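Local coordinates for uncharacterized protein (Bacillus thuringiensis serovar kurstaki, PDB 4XE7), which is a bacterial actin-like protein of the ParM type that probably polymerises into nucleotide-dependent filaments to segregate plasmid DNA, at residues A[365-375]-A[389-399]. Sequence-based numbering, arbitrary orientation.
Sequences DKNIVVGGGVL and GFILPKNIQES
The ring of Phe-390 is met obliquely from two places on strand 366-370, the carbonyl of Asn-367 and a methyl of Val-369: Phe-390 CD2 lies 3.6 Å from Asn-367 O, and Phe-390 CZ touches Val-369 CG1 at 3.8 Å. Phe-390 CG stands anti to the backbone N (chi1 -175°), which carries the ring along the strand direction to reach Val-369. Trp-359 of helix 337-362 also packs against this ring, so the face of the sheet bearing Asn-367 and Phe-390 is covered by that helix; Asn-367 ND2 bonds to Leu-355 O there. The puckered ring of Pro-393 brings its CD to 3.1 Å from Val-369 O, a buried carbonyl for which the model offers no hydrogen-bond partner.

Parallel pairing is established by three backbone bonds, Asn-367 N to Gly-389 O, Ile-391 N to Asn-367 O and Val-369 N to Ile-391 O. On the reverse face Ile-368 and Ile-391 run alongside each other, with Ile-368 CG1 3.9 Å from Ile-391 CB.

Past the strand, Val-374 CG1 presses unusually tightly on Leu-392 CD2 (3.4 Å), while Val-374 CB meets Ile-396 CD1 at 3.6 Å. Leu-375 CD2 reaches Ile-396 CG2 at 3.7 Å, the two side chains running alongside but oppositely directed. Ser-399 OG donates to Ile-396 O on an in-plane lone pair (2.6 Å) and accepts a weak but straight bond from Gly-371 N (172°), tying the strand-to-helix turn to the 3-10 segment.

Strand 390-391 thus forms the edge of a five-stranded mixed sheet, beside 366-370 and then 232-237. The glycine-rich turn from strand 366-370 into helix 372-376 is consistent with the adenosine motif of the actin superfamily, in which the equivalent glycine-rich loop lies at the nucleotide cleft.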
loop_
_atom_site.group_PDB
_atom_site.type_symbol
_atom_site.label_atom_id
_atom_site.label_comp_id
_atom_site.label_asym_id
_atom_site.label_seq_id
_atom_site.Cartn_x
_atom_site.Cartn_y
_atom_site.Cartn_z
ATOM N N ASP A 365 -8.428 -23.837 4.555
ATOM C CA ASP A 365 -9.168 -23.806 5.809
ATOM C C ASP A 365 -9.859 -22.471 5.956
ATOM O O ASP A 365 -11.013 -22.383 6.396
ATOM C CB ASP A 365 -8.236 -24.065 6.991
ATOM C CG ASP A 365 -7.682 -25.469 6.988
ATOM O OD1 ASP A 365 -8.486 -26.416 6.801
ATOM O OD2 ASP A 365 -6.450 -25.627 7.153
ATOM N N LYS A 366 -9.137 -21.432 5.569
ATOM C CA LYS A 366 -9.671 -20.085 5.557
ATOM C C LYS A 366 -9.614 -19.533 4.130
ATOM O O LYS A 366 -8.599 -19.656 3.447
ATOM C CB LYS A 366 -8.882 -19.186 6.516
ATOM C CG LYS A 366 -8.987 -19.597 7.981
ATOM C CD LYS A 366 -10.348 -19.212 8.552
ATOM C CE LYS A 366 -10.358 -19.247 10.084
ATOM N NZ LYS A 366 -10.034 -20.585 10.603
ATOM N N ASN A 367 -10.695 -18.932 3.674
ATOM C CA ASN A 367 -10.658 -18.271 2.376
ATOM C C ASN A 367 -10.756 -16.752 2.560
ATOM O O ASN A 367 -11.795 -16.233 2.959
ATOM C CB ASN A 367 -11.772 -18.819 1.474
ATOM C CG ASN A 367 -11.521 -18.543 -0.006
ATOM O OD1 ASN A 367 -10.414 -18.162 -0.400
ATOM N ND2 ASN A 367 -12.557 -18.714 -0.828
ATOM N N ILE A 368 -9.654 -16.051 2.284
ATOM C CA ILE A 368 -9.539 -14.631 2.608
ATOM C C ILE A 368 -9.534 -13.733 1.369
ATOM O O ILE A 368 -8.900 -14.074 0.377
ATOM C CB ILE A 368 -8.246 -14.372 3.422
ATOM C CG1 ILE A 368 -8.165 -15.354 4.592
ATOM C CG2 ILE A 368 -8.199 -12.919 3.902
ATOM C CD1 ILE A 368 -6.880 -15.266 5.419
ATOM N N VAL A 369 -10.240 -12.594 1.426
ATOM C CA VAL A 369 -10.172 -11.610 0.353
ATOM C C VAL A 369 -9.511 -10.334 0.854
ATOM O O VAL A 369 -9.715 -9.921 1.994
ATOM C CB VAL A 369 -11.560 -11.276 -0.241
ATOM C CG1 VAL A 369 -12.130 -12.487 -0.947
ATOM C CG2 VAL A 369 -12.537 -10.750 0.843
ATOM N N VAL A 370 -8.679 -9.740 0.005
ATOM C CA VAL A 370 -8.034 -8.463 0.299
ATOM C C VAL A 370 -7.989 -7.704 -0.994
ATOM O O VAL A 370 -8.271 -8.281 -2.043
ATOM C CB VAL A 370 -6.594 -8.618 0.868
ATOM C CG1 VAL A 370 -6.611 -9.415 2.144
ATOM C CG2 VAL A 370 -5.688 -9.271 -0.150
ATOM N N GLY A 371 -7.636 -6.419 -0.931
ATOM C CA GLY A 371 -7.442 -5.630 -2.133
ATOM C C GLY A 371 -8.584 -4.653 -2.328
ATOM O O GLY A 371 -9.620 -4.803 -1.700
ATOM N N GLY A 372 -8.391 -3.671 -3.212
ATOM C CA GLY A 372 -9.394 -2.663 -3.512
ATOM C C GLY A 372 -10.694 -3.226 -4.076
ATOM O O GLY A 372 -11.747 -2.604 -3.955
ATOM N N GLY A 373 -10.616 -4.395 -4.702
ATOM C CA GLY A 373 -11.788 -5.073 -5.231
ATOM C C GLY A 373 -12.795 -5.453 -4.149
ATOM O O GLY A 373 -13.997 -5.510 -4.392
ATOM N N VAL A 374 -12.309 -5.731 -2.945
ATOM C CA VAL A 374 -13.210 -6.053 -1.842
ATOM C C VAL A 374 -14.048 -4.834 -1.479
ATOM O O VAL A 374 -15.226 -4.951 -1.133
ATOM C CB VAL A 374 -12.439 -6.547 -0.611
ATOM C CG1 VAL A 374 -13.380 -6.913 0.501
ATOM C CG2 VAL A 374 -11.595 -7.765 -0.971
ATOM N N LEU A 375 -13.433 -3.664 -1.589
ATOM C CA LEU A 375 -14.099 -2.408 -1.294
ATOM C C LEU A 375 -15.147 -2.084 -2.352
ATOM O O LEU A 375 -16.253 -1.681 -2.028
ATOM C CB LEU A 375 -13.075 -1.282 -1.213
ATOM C CG LEU A 375 -11.918 -1.473 -0.228
ATOM C CD1 LEU A 375 -10.867 -0.386 -0.437
ATOM C CD2 LEU A 375 -12.412 -1.476 1.203
ATOM N N GLY A 389 -15.296 -20.105 7.381
ATOM C CA GLY A 389 -13.949 -20.137 6.844
ATOM C C GLY A 389 -13.680 -18.982 5.884
ATOM O O GLY A 389 -12.518 -18.726 5.557
ATOM N N PHE A 390 -14.733 -18.289 5.440
ATOM C CA PHE A 390 -14.565 -17.117 4.570
ATOM C C PHE A 390 -14.320 -15.854 5.381
ATOM O O PHE A 390 -15.095 -15.506 6.275
ATOM C CB PHE A 390 -15.778 -16.903 3.665
ATOM C CG PHE A 390 -15.598 -15.782 2.674
ATOM C CD1 PHE A 390 -15.964 -14.475 2.998
ATOM C CD2 PHE A 390 -15.060 -16.031 1.418
ATOM C CE1 PHE A 390 -15.785 -13.432 2.084
ATOM C CE2 PHE A 390 -14.881 -15.000 0.500
ATOM C CZ PHE A 390 -15.244 -13.697 0.836
ATOM N N ILE A 391 -13.241 -15.160 5.050
ATOM C CA ILE A 391 -12.841 -13.992 5.819
ATOM C C ILE A 391 -12.811 -12.732 4.963
ATOM O O ILE A 391 -12.073 -12.649 3.977
ATOM C CB ILE A 391 -11.445 -14.184 6.447
ATOM C CG1 ILE A 391 -11.407 -15.463 7.293
ATOM C CG2 ILE A 391 -11.062 -12.972 7.258
ATOM C CD1 ILE A 391 -12.476 -15.517 8.357
ATOM N N LEU A 392 -13.630 -11.763 5.335
ATOM C CA LEU A 392 -13.560 -10.429 4.758
ATOM C C LEU A 392 -13.078 -9.558 5.906
ATOM O O LEU A 392 -13.852 -9.260 6.804
ATOM C CB LEU A 392 -14.921 -9.978 4.221
ATOM C CG LEU A 392 -14.997 -8.904 3.136
ATOM C CD1 LEU A 392 -16.431 -8.766 2.626
ATOM C CD2 LEU A 392 -14.482 -7.575 3.661
ATOM N N PRO A 393 -11.785 -9.194 5.904
ATOM C CA PRO A 393 -11.147 -8.542 7.061
ATOM C C PRO A 393 -11.834 -7.233 7.432
ATOM O O PRO A 393 -12.169 -6.446 6.535
ATOM C CB PRO A 393 -9.694 -8.278 6.586
ATOM C CG PRO A 393 -9.486 -9.198 5.399
ATOM C CD PRO A 393 -10.868 -9.341 4.763
ATOM N N LYS A 394 -12.045 -7.010 8.728
ATOM C CA LYS A 394 -12.705 -5.795 9.204
ATOM C C LYS A 394 -11.961 -4.542 8.754
ATOM O O LYS A 394 -12.582 -3.543 8.391
ATOM C CB LYS A 394 -12.829 -5.814 10.729
ATOM C CG LYS A 394 -14.017 -6.601 11.242
ATOM C CD LYS A 394 -15.050 -5.687 11.877
ATOM C CE LYS A 394 -16.206 -6.479 12.475
ATOM N NZ LYS A 394 -17.529 -5.944 12.041
ATOM N N ASN A 395 -10.634 -4.628 8.765
ATOM C CA ASN A 395 -9.736 -3.538 8.375
ATOM C C ASN A 395 -9.288 -3.593 6.906
ATOM O O ASN A 395 -8.179 -3.152 6.554
ATOM C CB ASN A 395 -8.512 -3.572 9.275
ATOM C CG ASN A 395 -7.979 -4.973 9.437
ATOM O OD1 ASN A 395 -8.370 -5.869 8.691
ATOM N ND2 ASN A 395 -7.101 -5.183 10.415
ATOM N N ILE A 396 -10.160 -4.135 6.060
ATOM C CA ILE A 396 -9.939 -4.242 4.613
ATOM C C ILE A 396 -9.474 -2.922 3.992
ATOM O O ILE A 396 -8.743 -2.909 3.000
ATOM C CB ILE A 396 -11.239 -4.724 3.912
ATOM C CG1 ILE A 396 -11.024 -4.955 2.423
ATOM C CG2 ILE A 396 -12.377 -3.709 4.136
ATOM C CD1 ILE A 396 -10.161 -6.146 2.109
ATOM N N GLN A 397 -9.881 -1.799 4.581
ATOM C CA GLN A 397 -9.459 -0.494 4.086
ATOM C C GLN A 397 -7.927 -0.335 4.123
ATOM O O GLN A 397 -7.353 0.457 3.371
ATOM C CB GLN A 397 -10.133 0.625 4.900
ATOM C CG GLN A 397 -11.660 0.526 4.937
ATOM C CD GLN A 397 -12.326 1.736 5.584
ATOM O OE1 GLN A 397 -12.193 2.867 5.106
ATOM N NE2 GLN A 397 -13.051 1.499 6.674
ATOM N N GLU A 398 -7.265 -1.112 4.978
ATOM C CA GLU A 398 -5.812 -1.013 5.111
ATOM C C GLU A 398 -5.070 -2.060 4.279
ATOM O O GLU A 398 -3.880 -2.315 4.519
ATOM C CB GLU A 398 -5.407 -1.121 6.587
ATOM C CG GLU A 398 -5.763 0.125 7.409
ATOM C CD GLU A 398 -5.446 1.430 6.676
ATOM O OE1 GLU A 398 -4.291 1.619 6.221
ATOM O OE2 GLU A 398 -6.364 2.267 6.543
ATOM N N SER A 399 -5.769 -2.640 3.298
ATOM C CA SER A 399 -5.238 -3.730 2.459
ATOM C C SER A 399 -3.887 -3.449 1.806
ATOM O O SER A 399 -3.014 -4.334 1.746
ATOM C CB SER A 399 -6.228 -4.094 1.334
ATOM O OG SER A 399 -7.329 -4.803 1.832
#